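Local coordinates for branched-chain alpha-ketoacid decarboxylase (Lactococcus lactis, PDB 2VBF), which probably decarboxylates branched-chain and aromatic alpha-keto acids to aldehydes, using thiamine diphosphate and a magnesium ion as cofactors, at residues 248-252 and 269-275; 234-239 and 302-306. All blocks are in the same frame, centred on the assembly; numbering follows the deposited sequence.

Contact 1 (248-252 and 269-275); sequences VTQFV and VDESLPS
V269 meets the helical segment 248-252 first, and its CG1 presses on V248 CG1 at 3.2 Å, tighter than usual for two methyl groups. The CG1 of V248 lies anti to its own backbone N (chi1 178°), which turns this methyl to the incoming loop. At D270 the contact becomes polar: the backbone N of D270 donates to T249 OG1 over 3.0 Å with an N-H...O angle of 157°. The same hydroxyl is also hydrogen-bonded to the carbonyl of E245, one helical turn back, so it links the helix backbone to that of the loop, while T249 CG2 rests beside D270 CB at 3.8 Å. The carboxylate of D270 leads away from the helix. Its OD1 takes the N-H of S272 at 3.0 Å, an Asx turn within the type I turn D270-L273, and the S272 hydroxyl from above the carboxylate plane; OD2 is bound by the backbone N of N415. Beyond the turn, L273 CD1 reaches V252 CG1 at 3.8 Å and L273 CD2 approaches T249 CG2. S275 OG lies close to V252 CG1 as well, but its hydrogen bond goes to the carbonyl of L257. The side chains of V248, V252 and V269 all touch I259, so helix 245-255, part of the beta-alpha-beta crossover between parallel strands 231-235 and 259-261 in the central domain, packs with the loop leading into strand 276-279 over strand 259-261.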
loop_
_atom_site.group_PDB
_atom_site.type_symbol
_atom_site.label_atom_id
_atom_site.label_comp_id
_atom_site.label_asym_id
_atom_site.label_seq_id
_atom_site.Cartn_x
_atom_site.Cartn_y
_atom_site.Cartn_z
ATOM N N VAL A 248 18.989 28.979 8.012
ATOM C CA VAL A 248 20.224 28.762 7.256
ATOM C C VAL A 248 20.400 29.788 6.122
ATOM O O VAL A 248 21.505 30.298 5.906
ATOM C CB VAL A 248 20.276 27.315 6.690
ATOM C CG1 VAL A 248 21.543 27.095 5.859
ATOM C CG2 VAL A 248 20.189 26.312 7.820
ATOM N N THR A 249 19.313 30.093 5.413
ATOM C CA THR A 249 19.333 31.066 4.334
ATOM C C THR A 249 19.791 32.420 4.876
ATOM O O THR A 249 20.662 33.042 4.281
ATOM C CB THR A 249 17.955 31.153 3.640
ATOM O OG1 THR A 249 17.700 29.921 2.931
ATOM C CG2 THR A 249 17.879 32.310 2.680
ATOM N N GLN A 250 19.252 32.825 6.028
ATOM C CA GLN A 250 19.633 34.097 6.663
ATOM C C GLN A 250 21.107 34.086 7.067
ATOM O O GLN A 250 21.826 35.056 6.833
ATOM C CB GLN A 250 18.757 34.399 7.888
ATOM C CG GLN A 250 18.944 35.814 8.471
ATOM C CD GLN A 250 17.988 36.114 9.622
ATOM O OE1 GLN A 250 18.082 35.520 10.690
ATOM N NE2 GLN A 250 17.072 37.056 9.407
ATOM N N PHE A 251 21.550 32.998 7.688
ATOM C CA PHE A 251 22.970 32.844 8.069
ATOM C C PHE A 251 23.913 32.977 6.865
ATOM O O PHE A 251 24.883 33.744 6.889
ATOM C CB PHE A 251 23.187 31.498 8.761
ATOM C CG PHE A 251 24.629 31.191 9.066
ATOM C CD1 PHE A 251 25.354 32.008 9.931
ATOM C CD2 PHE A 251 25.261 30.091 8.497
ATOM C CE1 PHE A 251 26.682 31.732 10.232
ATOM C CE2 PHE A 251 26.600 29.809 8.792
ATOM C CZ PHE A 251 27.304 30.634 9.658
ATOM N N VAL A 252 23.612 32.243 5.804
ATOM C CA VAL A 252 24.430 32.275 4.585
ATOM C C VAL A 252 24.383 33.647 3.917
ATOM O O VAL A 252 25.397 34.124 3.402
ATOM C CB VAL A 252 23.985 31.157 3.589
ATOM C CG1 VAL A 252 24.646 31.320 2.237
ATOM C CG2 VAL A 252 24.278 29.792 4.198
ATOM N N VAL A 269 18.266 25.356 1.577
ATOM C CA VAL A 269 18.513 26.796 1.537
ATOM C C VAL A 269 17.879 27.359 0.274
ATOM O O VAL A 269 17.595 26.615 -0.661
ATOM C CB VAL A 269 20.013 27.123 1.551
ATOM C CG1 VAL A 269 20.645 26.568 2.826
ATOM C CG2 VAL A 269 20.703 26.624 0.273
ATOM N N ASP A 270 17.683 28.669 0.241
ATOM C CA ASP A 270 17.155 29.356 -0.936
ATOM C C ASP A 270 18.230 29.380 -2.016
ATOM O O ASP A 270 19.322 29.908 -1.798
ATOM C CB ASP A 270 16.753 30.789 -0.571
ATOM C CG ASP A 270 15.887 31.442 -1.633
ATOM O OD1 ASP A 270 16.298 31.482 -2.809
ATOM O OD2 ASP A 270 14.781 31.904 -1.276
ATOM N N GLU A 271 17.925 28.808 -3.175
ATOM C CA GLU A 271 18.898 28.686 -4.257
ATOM C C GLU A 271 19.192 29.973 -5.051
ATOM O O GLU A 271 20.078 29.968 -5.909
ATOM C CB GLU A 271 18.463 27.586 -5.222
ATOM C CG GLU A 271 18.415 26.200 -4.581
ATOM C CD GLU A 271 18.335 25.082 -5.607
ATOM O OE1 GLU A 271 18.171 25.387 -6.809
ATOM O OE2 GLU A 271 18.438 23.891 -5.218
ATOM N N SER A 272 18.461 31.052 -4.789
ATOM C CA SER A 272 18.681 32.308 -5.524
ATOM C C SER A 272 19.855 33.093 -4.940
ATOM O O SER A 272 20.406 33.977 -5.612
ATOM C CB SER A 272 17.415 33.162 -5.522
ATOM O OG SER A 272 17.166 33.673 -4.235
ATOM N N LEU A 273 20.224 32.766 -3.697
ATOM C CA LEU A 273 21.377 33.374 -3.013
ATOM C C LEU A 273 22.618 33.436 -3.888
ATOM O O LEU A 273 22.944 32.470 -4.575
ATOM C CB LEU A 273 21.711 32.600 -1.739
ATOM C CG LEU A 273 20.669 32.568 -0.623
ATOM C CD1 LEU A 273 21.251 31.923 0.608
ATOM C CD2 LEU A 273 20.172 33.971 -0.328
ATOM N N PRO A 274 23.333 34.582 -3.864
ATOM C CA PRO A 274 24.497 34.704 -4.728
ATOM C C PRO A 274 25.590 33.682 -4.415
ATOM O O PRO A 274 26.327 33.306 -5.317
ATOM C CB PRO A 274 24.991 36.143 -4.473
ATOM C CG PRO A 274 24.393 36.546 -3.210
ATOM C CD PRO A 274 23.099 35.805 -3.079
ATOM N N SER A 275 25.665 33.226 -3.163
ATOM C CA SER A 275 26.677 32.252 -2.741
ATOM C C SER A 275 26.242 30.782 -2.890
ATOM O O SER A 275 27.021 29.892 -2.564
ATOM C CB SER A 275 27.093 32.506 -1.292
ATOM O OG SER A 275 26.054 32.186 -0.396
#

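Contact 2 (234-239 and 302-306); sequences IAGHEV and LGVKL
A235 and L302 form a parallel bridge where strands 231-235 and 298-302 end, held by two backbone bonds: L302 N to I234 O (2.8 Å, nearly straight at 169°) and G236 N to L302 O. Past the bridge the two segments stay tightly packed through two glycines. G303 has positive phi, and a beta carbon on it would collide with E238 CB; one on G236 would run into G303 O. G303 O accepts E238 N at 3.0 Å, in the carbonyl plane and on a lone pair, which ties the start of the turn after G236 to segment 302-306. On the apolar flank V304 CG2 meets I234 CG2 at 3.8 Å.

The outer side, by contrast, is loose and watered. K305, partly exposed, sets its CG in the plane of the H237 ring, 3.6 Å from CE1 at the edge, while E238 CG lies over one ring face, offset toward the rim; F264 also stacks with the imidazole. With its CG between the backbone N and the carbonyl carbon (chi1 70°), H237 brings ND1 to within 2.9 Å of a water that bridges to K305, accepting from its backbone N. E238 OE2 accepts from a second water and stands 4.1 Å from K305 NZ, too far for a salt bridge, whereas its OE1 receives I328 N and N327 ND2. Were E238 an alanine, those two donors would probably lose their shared acceptor and K305 a compensating charge. The chemistry thus divides: direct backbone bonds hold the two strand ends at a spacing that the glycines permit, whereas the charged tips interact at a distance, so K305 is likely to favour the ionised carboxylate only modestly.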
loop_
_atom_site.group_PDB
_atom_site.type_symbol
_atom_site.label_atom_id
_atom_site.label_comp_id
_atom_site.label_asym_id
_atom_site.label_seq_id
_atom_site.Cartn_x
_atom_site.Cartn_y
_atom_site.Cartn_z
ATOM N N ILE A 234 27.476 22.749 3.452
ATOM C CA ILE A 234 26.612 21.804 2.759
ATOM C C ILE A 234 25.372 21.597 3.639
ATOM O O ILE A 234 25.490 21.151 4.783
ATOM C CB ILE A 234 27.314 20.442 2.474
ATOM C CG1 ILE A 234 28.694 20.652 1.834
ATOM C CG2 ILE A 234 26.410 19.550 1.600
ATOM C CD1 ILE A 234 29.435 19.354 1.512
ATOM N N ALA A 235 24.192 21.957 3.126
ATOM C CA ALA A 235 22.935 21.791 3.865
ATOM C C ALA A 235 22.176 20.579 3.319
ATOM O O ALA A 235 22.217 20.301 2.120
ATOM C CB ALA A 235 22.083 23.040 3.782
ATOM N N GLY A 236 21.494 19.858 4.208
ATOM C CA GLY A 236 20.780 18.645 3.838
ATOM C C GLY A 236 19.368 18.564 4.383
ATOM O O GLY A 236 18.823 19.544 4.904
ATOM N N HIS A 237 18.794 17.366 4.267
ATOM C CA HIS A 237 17.374 17.170 4.471
ATOM C C HIS A 237 16.952 17.431 5.907
ATOM O O HIS A 237 15.818 17.796 6.131
ATOM C CB HIS A 237 16.938 15.761 4.038
ATOM C CG HIS A 237 17.435 14.672 4.935
ATOM N ND1 HIS A 237 18.751 14.265 4.943
ATOM C CD2 HIS A 237 16.799 13.918 5.863
ATOM C CE1 HIS A 237 18.901 13.297 5.826
ATOM N NE2 HIS A 237 17.732 13.067 6.401
ATOM N N GLU A 238 17.845 17.247 6.876
ATOM C CA GLU A 238 17.446 17.426 8.277
ATOM C C GLU A 238 17.156 18.901 8.595
ATOM O O GLU A 238 16.409 19.207 9.528
ATOM C CB GLU A 238 18.469 16.804 9.235
ATOM C CG GLU A 238 18.670 15.306 9.008
ATOM C CD GLU A 238 19.629 14.653 9.994
ATOM O OE1 GLU A 238 20.509 15.349 10.552
ATOM O OE2 GLU A 238 19.482 13.434 10.226
ATOM N N VAL A 239 17.745 19.813 7.819
ATOM C CA VAL A 239 17.361 21.228 7.891
ATOM C C VAL A 239 15.866 21.363 7.570
ATOM O O VAL A 239 15.121 22.017 8.305
ATOM C CB VAL A 239 18.215 22.106 6.946
ATOM C CG1 VAL A 239 17.665 23.532 6.885
ATOM C CG2 VAL A 239 19.681 22.103 7.410
ATOM N N LEU A 302 25.414 20.585 7.516
ATOM C CA LEU A 302 24.260 20.775 8.387
ATOM C C LEU A 302 23.135 19.864 7.927
ATOM O O LEU A 302 22.493 20.129 6.916
ATOM C CB LEU A 302 23.786 22.221 8.335
ATOM C CG LEU A 302 24.836 23.269 8.695
ATOM C CD1 LEU A 302 24.262 24.667 8.544
ATOM C CD2 LEU A 302 25.326 23.048 10.097
ATOM N N GLY A 303 22.912 18.791 8.674
ATOM C CA GLY A 303 21.790 17.891 8.422
ATOM C C GLY A 303 21.855 17.070 7.150
ATOM O O GLY A 303 20.821 16.787 6.540
ATOM N N VAL A 304 23.064 16.680 6.767
ATOM C CA VAL A 304 23.326 15.965 5.517
ATOM C C VAL A 304 23.481 14.454 5.732
ATOM O O VAL A 304 24.085 14.027 6.710
ATOM C CB VAL A 304 24.613 16.507 4.873
ATOM C CG1 VAL A 304 25.023 15.665 3.671
ATOM C CG2 VAL A 304 24.426 17.968 4.487
ATOM N N LYS A 305 22.952 13.651 4.812
ATOM C CA LYS A 305 23.294 12.240 4.770
ATOM C C LYS A 305 23.696 11.886 3.354
ATOM O O LYS A 305 22.977 12.199 2.410
ATOM C CB LYS A 305 22.169 11.326 5.266
ATOM C CG LYS A 305 21.903 11.452 6.764
ATOM C CD LYS A 305 20.954 10.379 7.274
ATOM C CE LYS A 305 20.769 10.458 8.782
ATOM N NZ LYS A 305 19.830 9.424 9.314
ATOM N N LEU A 306 24.843 11.220 3.240
ATOM C CA LEU A 306 25.424 10.852 1.967
ATOM C C LEU A 306 24.912 9.482 1.516
ATOM O O LEU A 306 25.274 8.463 2.086
ATOM C CB LEU A 306 26.948 10.839 2.089
ATOM C CG LEU A 306 27.526 12.196 2.527
ATOM C CD1 LEU A 306 28.922 12.054 3.197
ATOM C CD2 LEU A 306 27.540 13.150 1.331
HETATM O O HOH W 1 20.901 15.217 3.238
HETATM O O HOH W 2 17.596 11.823 9.627
HETATM O O HOH W 3 17.240 11.005 7.798
#

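Overall arrangement
Of the parts involved, strand 231-235 comes first and runs into helix 237-241; their junction, 234-239, is the first side of contact 2. Helix 245-255 follows and supplies 248-252; after strand 259-261 the chain returns at 269-275, closing the short loop of contact 1. Only later does strand 298-302 deliver 302-306 and close the longer loop of contact 2, inside which contact 1 is nested. With centres about 14 Å apart, the two touch directly: V248 CG2 packs on V239 CG1, and V269 CG1 on A235 CB. Within the central domain, contact 2 joins the neighbouring strands 231-235 and 298-302, and contact 1 ties a covering helix to the approach to strand 276-279.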